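Local coordinates for peptidoglycan-recognition protein SD (Drosophila melanogaster, PDB 2RKQ), which recognises bacterial peptidoglycan in Drosophila innate immunity, binding that of Gram-positive bacteria and activating the Toll pathway, at residues 67-72 / 129-134; 125-128 / 133-136. All blocks are in the same frame, centred on the assembly; numbering follows the deposited sequence.

Contact 1: 67-72 / 129-134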
# COMPACT_ATOMS: atom_id res chain seq x y z
N TYR A 67 5.42 0.76 2.50
CA TYR A 67 4.52 0.80 1.34
C TYR A 67 4.69 2.07 0.54
O TYR A 67 5.21 3.08 1.04
CB TYR A 67 3.07 0.68 1.83
CG TYR A 67 2.83 -0.63 2.51
CD1 TYR A 67 2.76 -0.73 3.88
CD2 TYR A 67 2.71 -1.80 1.76
CE1 TYR A 67 2.57 -1.95 4.49
CE2 TYR A 67 2.54 -3.02 2.36
CZ TYR A 67 2.46 -3.09 3.71
OH TYR A 67 2.28 -4.34 4.27
N HIS A 68 4.24 2.02 -0.72
CA HIS A 68 4.24 3.18 -1.59
C HIS A 68 3.06 4.09 -1.35
O HIS A 68 3.17 5.32 -1.50
CB HIS A 68 4.30 2.75 -3.05
CG HIS A 68 5.46 1.87 -3.32
ND1 HIS A 68 6.74 2.34 -3.50
CD2 HIS A 68 5.55 0.52 -3.32
CE1 HIS A 68 7.56 1.32 -3.64
NE2 HIS A 68 6.87 0.20 -3.54
N TYR A 69 1.91 3.49 -1.02
CA TYR A 69 0.71 4.26 -0.72
C TYR A 69 -0.05 3.54 0.36
O TYR A 69 -0.03 2.31 0.43
CB TYR A 69 -0.20 4.32 -1.94
CG TYR A 69 0.36 5.11 -3.09
CD1 TYR A 69 0.85 4.46 -4.23
CD2 TYR A 69 0.36 6.50 -3.07
CE1 TYR A 69 1.37 5.19 -5.31
CE2 TYR A 69 0.85 7.24 -4.15
CZ TYR A 69 1.33 6.56 -5.27
OH TYR A 69 1.82 7.28 -6.35
N LEU A 70 -0.74 4.32 1.20
CA LEU A 70 -1.63 3.77 2.22
C LEU A 70 -2.96 4.46 2.12
O LEU A 70 -3.03 5.63 1.74
CB LEU A 70 -1.05 3.94 3.62
CG LEU A 70 0.20 3.07 3.81
CD1 LEU A 70 1.47 3.90 3.54
CD2 LEU A 70 0.22 2.44 5.18
N ILE A 71 -4.02 3.75 2.46
CA ILE A 71 -5.36 4.27 2.27
C ILE A 71 -6.13 4.25 3.59
O ILE A 71 -6.32 3.20 4.19
CB ILE A 71 -6.13 3.48 1.20
CG1 ILE A 71 -5.30 3.41 -0.10
CG2 ILE A 71 -7.48 4.16 0.94
CD1 ILE A 71 -5.95 2.60 -1.18
N GLY A 72 -6.49 5.44 4.05
CA GLY A 72 -7.19 5.54 5.33
C GLY A 72 -8.66 5.24 5.18
O GLY A 72 -9.21 5.28 4.08
N GLN A 129 0.35 7.71 -14.77
CA GLN A 129 1.57 8.40 -14.39
C GLN A 129 2.83 7.57 -14.60
O GLN A 129 3.92 7.99 -14.20
CB GLN A 129 1.47 8.87 -12.94
CG GLN A 129 0.41 9.93 -12.75
CD GLN A 129 0.30 10.42 -11.32
OE1 GLN A 129 0.95 9.89 -10.41
NE2 GLN A 129 -0.53 11.43 -11.11
N ALA A 130 2.68 6.41 -15.23
CA ALA A 130 3.81 5.52 -15.55
C ALA A 130 4.50 4.96 -14.30
O ALA A 130 5.69 4.66 -14.33
CB ALA A 130 4.84 6.21 -16.45
N GLN A 131 3.76 4.87 -13.19
CA GLN A 131 4.30 4.24 -11.98
C GLN A 131 4.06 2.74 -12.04
O GLN A 131 4.81 1.95 -11.47
CB GLN A 131 3.66 4.82 -10.72
CG GLN A 131 3.97 6.29 -10.52
CD GLN A 131 3.26 6.90 -9.35
OE1 GLN A 131 3.41 8.10 -9.10
NE2 GLN A 131 2.48 6.11 -8.64
N LEU A 132 2.99 2.37 -12.75
CA LEU A 132 2.53 1.00 -12.85
C LEU A 132 2.26 0.71 -14.32
O LEU A 132 1.69 1.55 -15.01
CB LEU A 132 1.24 0.88 -12.03
CG LEU A 132 0.59 -0.49 -11.85
CD1 LEU A 132 1.49 -1.51 -11.12
CD2 LEU A 132 -0.73 -0.31 -11.10
N VAL A 133 2.68 -0.45 -14.80
CA VAL A 133 2.42 -0.79 -16.19
C VAL A 133 0.93 -0.96 -16.41
O VAL A 133 0.18 -1.29 -15.47
CB VAL A 133 3.12 -2.08 -16.64
CG1 VAL A 133 4.63 -1.99 -16.42
CG2 VAL A 133 2.57 -3.27 -15.93
N GLU A 134 0.48 -0.73 -17.64
CA GLU A 134 -0.93 -0.90 -17.93
C GLU A 134 -1.37 -2.35 -17.74
O GLU A 134 -2.40 -2.62 -17.11
CB GLU A 134 -1.26 -0.41 -19.34
CG GLU A 134 -2.77 -0.42 -19.61
CD GLU A 134 -3.12 -0.16 -21.06
OE1 GLU A 134 -2.39 -0.66 -21.94
OE2 GLU A 134 -4.15 0.50 -21.27
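The phenol of Tyr-69 meets the side-chain amide of Gln-131 at the edge of its ring, near the hydroxyl, and this is the one close pair between 67-72 and 129-134. Starting at the strand, CB of Tyr-69 points toward 129-134. The first torsion sets CG anti to the carbonyl carbon and beside the backbone N (chi1 -67°), which sends the ring out from the strand. On its way the tyrosine side chain packs on Leu-122 of helix 113-128. Further out, CE1 and CZ bring the ring edge up to the end of the Gln-131 amide, which lies in the ring plane and not over a face. At the tip, OH of Tyr-69 lies 3.3 Å from CD of Gln-131, so the phenol ends against the polar head of the amide. Ring and amide are nearly coplanar, their planes 18° apart, although the two side chains run roughly perpendicular. Gln-131 comes to the hydroxyl on an extended chain, and its side chain also touches Pro-83. Backbone hydrogen bonds from Tyr-69 to Gly-99 and Ala-101 tie it into the mixed sheet. Gln-131 belongs to the Schellman motif that ends helix 113-128: Ala-130, with positive phi, is the C-prime residue, and N of Gln-131 bonds back to O of Ala-126. The contact thus joins an inner sheet strand to the Schellman end of the helix packed on it.

Contact 2: 125-128 / 133-136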
# COMPACT_ATOMS: atom_id res chain seq x y z
N GLN A 125 -4.58 5.97 -11.69
CA GLN A 125 -3.64 7.08 -11.70
C GLN A 125 -2.19 6.61 -11.83
O GLN A 125 -1.40 7.20 -12.56
CB GLN A 125 -3.83 7.89 -10.43
CG GLN A 125 -2.87 9.04 -10.29
CD GLN A 125 -3.36 10.03 -9.27
OE1 GLN A 125 -2.87 10.07 -8.13
NE2 GLN A 125 -4.38 10.78 -9.63
N ALA A 126 -1.85 5.56 -11.11
CA ALA A 126 -0.50 5.03 -11.17
C ALA A 126 -0.16 4.57 -12.59
O ALA A 126 0.97 4.75 -13.05
CB ALA A 126 -0.33 3.87 -10.19
N VAL A 127 -1.13 3.95 -13.29
CA VAL A 127 -0.90 3.60 -14.70
C VAL A 127 -0.70 4.86 -15.56
O VAL A 127 0.26 4.93 -16.33
CB VAL A 127 -2.05 2.75 -15.27
CG1 VAL A 127 -1.86 2.52 -16.77
CG2 VAL A 127 -2.13 1.40 -14.53
N LYS A 128 -1.58 5.84 -15.40
CA LYS A 128 -1.47 7.06 -16.21
C LYS A 128 -0.18 7.82 -15.98
O LYS A 128 0.34 8.49 -16.90
CB LYS A 128 -2.66 7.96 -15.97
CG LYS A 128 -3.86 7.47 -16.71
CD LYS A 128 -5.12 8.15 -16.24
CE LYS A 128 -6.20 7.89 -17.27
NZ LYS A 128 -7.45 8.58 -16.91
N VAL A 133 2.68 -0.45 -14.80
CA VAL A 133 2.42 -0.79 -16.19
C VAL A 133 0.93 -0.96 -16.41
O VAL A 133 0.18 -1.29 -15.47
CB VAL A 133 3.12 -2.08 -16.64
CG1 VAL A 133 4.63 -1.99 -16.42
CG2 VAL A 133 2.57 -3.27 -15.93
N GLU A 134 0.48 -0.73 -17.64
CA GLU A 134 -0.93 -0.90 -17.93
C GLU A 134 -1.37 -2.35 -17.74
O GLU A 134 -2.40 -2.62 -17.11
CB GLU A 134 -1.26 -0.41 -19.34
CG GLU A 134 -2.77 -0.42 -19.61
CD GLU A 134 -3.12 -0.16 -21.06
OE1 GLU A 134 -2.39 -0.66 -21.94
OE2 GLU A 134 -4.15 0.50 -21.27
N GLY A 135 -0.57 -3.29 -18.25
CA GLY A 135 -0.88 -4.72 -18.13
C GLY A 135 -0.34 -5.25 -16.82
O GLY A 135 0.43 -6.21 -16.82
N TYR A 136 -0.70 -4.61 -15.71
CA TYR A 136 -0.12 -5.00 -14.42
C TYR A 136 -0.72 -6.28 -13.88
O TYR A 136 -1.80 -6.70 -14.29
CB TYR A 136 -0.22 -3.87 -13.38
CG TYR A 136 -1.62 -3.39 -13.02
CD1 TYR A 136 -2.29 -3.93 -11.92
CD2 TYR A 136 -2.22 -2.36 -13.72
CE1 TYR A 136 -3.55 -3.48 -11.56
CE2 TYR A 136 -3.49 -1.87 -13.35
CZ TYR A 136 -4.14 -2.45 -12.27
OH TYR A 136 -5.39 -1.99 -11.89
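Val-127 lays its two methyl groups over the corner at 133-136, each against a different part of it. CG1 sits 3.7 Å from CA of Glu-134 and slightly further, 3.9 Å, from CB of the same residue. CG2 has two neighbours: the carbonyl O of Val-133 at 3.7 Å and, also at 3.7 Å, CE2 of the Tyr-136 ring. With CG1 anti to the backbone N (chi1 174°), the methyls are spread so that CG1 rests against Glu-134 while CG2 bridges the Val-133 carbonyl and the Tyr-136 ring. The valine and tyrosine side chains cross at about a right angle, and CG2 reaches the ring obliquely. An alanine here would remove both methyls and is likely to leave a gap between the helix end and the corner, with CE2 of Tyr-136 losing its valine neighbour. Glu-134 contributes the root of its side chain, while its extended chain carries the carboxylate away from the helix. Gly-135 centres an inverse gamma turn, with a weak bond of 3.0 Å from N of Tyr-136 to O of Glu-134. That tight bend brings the tyrosine ring back alongside the helix, where the carbonyl O of Val-133 lies in the ring plane at its edge. Val-127 also touches Leu-132, the residue before the corner. Helix 113-128 therefore packs with its last turn on the bend between strands 132-133 and 136-140, while the backbone of Val-133 is hydrogen-bonded to Leu-26 at the start of strand 26-33.

Overall arrangement
Both contacts gather around the C-terminal end of helix 113-128, their centres 9 Å apart, and both use the chain that follows it, sharing Val-133 and Glu-134. Contact 1 lies deeper, about 7 Å from the centre of the chain, and is partly buried: a sheet tyrosine meets a glutamine, and its chemistry is polar. Contact 2 is a surface contact, about 15 Å from that centre, and rests on apolar packing by a helix valine. Contact 1 spans 57 residues of sequence to reach inner strand 69-71, whereas contact 2 is local and packs the helix end on the corner leading into edge strand 136-140. Probable hydrogen bonds from N of Gln-131 and Leu-132 to O of Ala-126 join them.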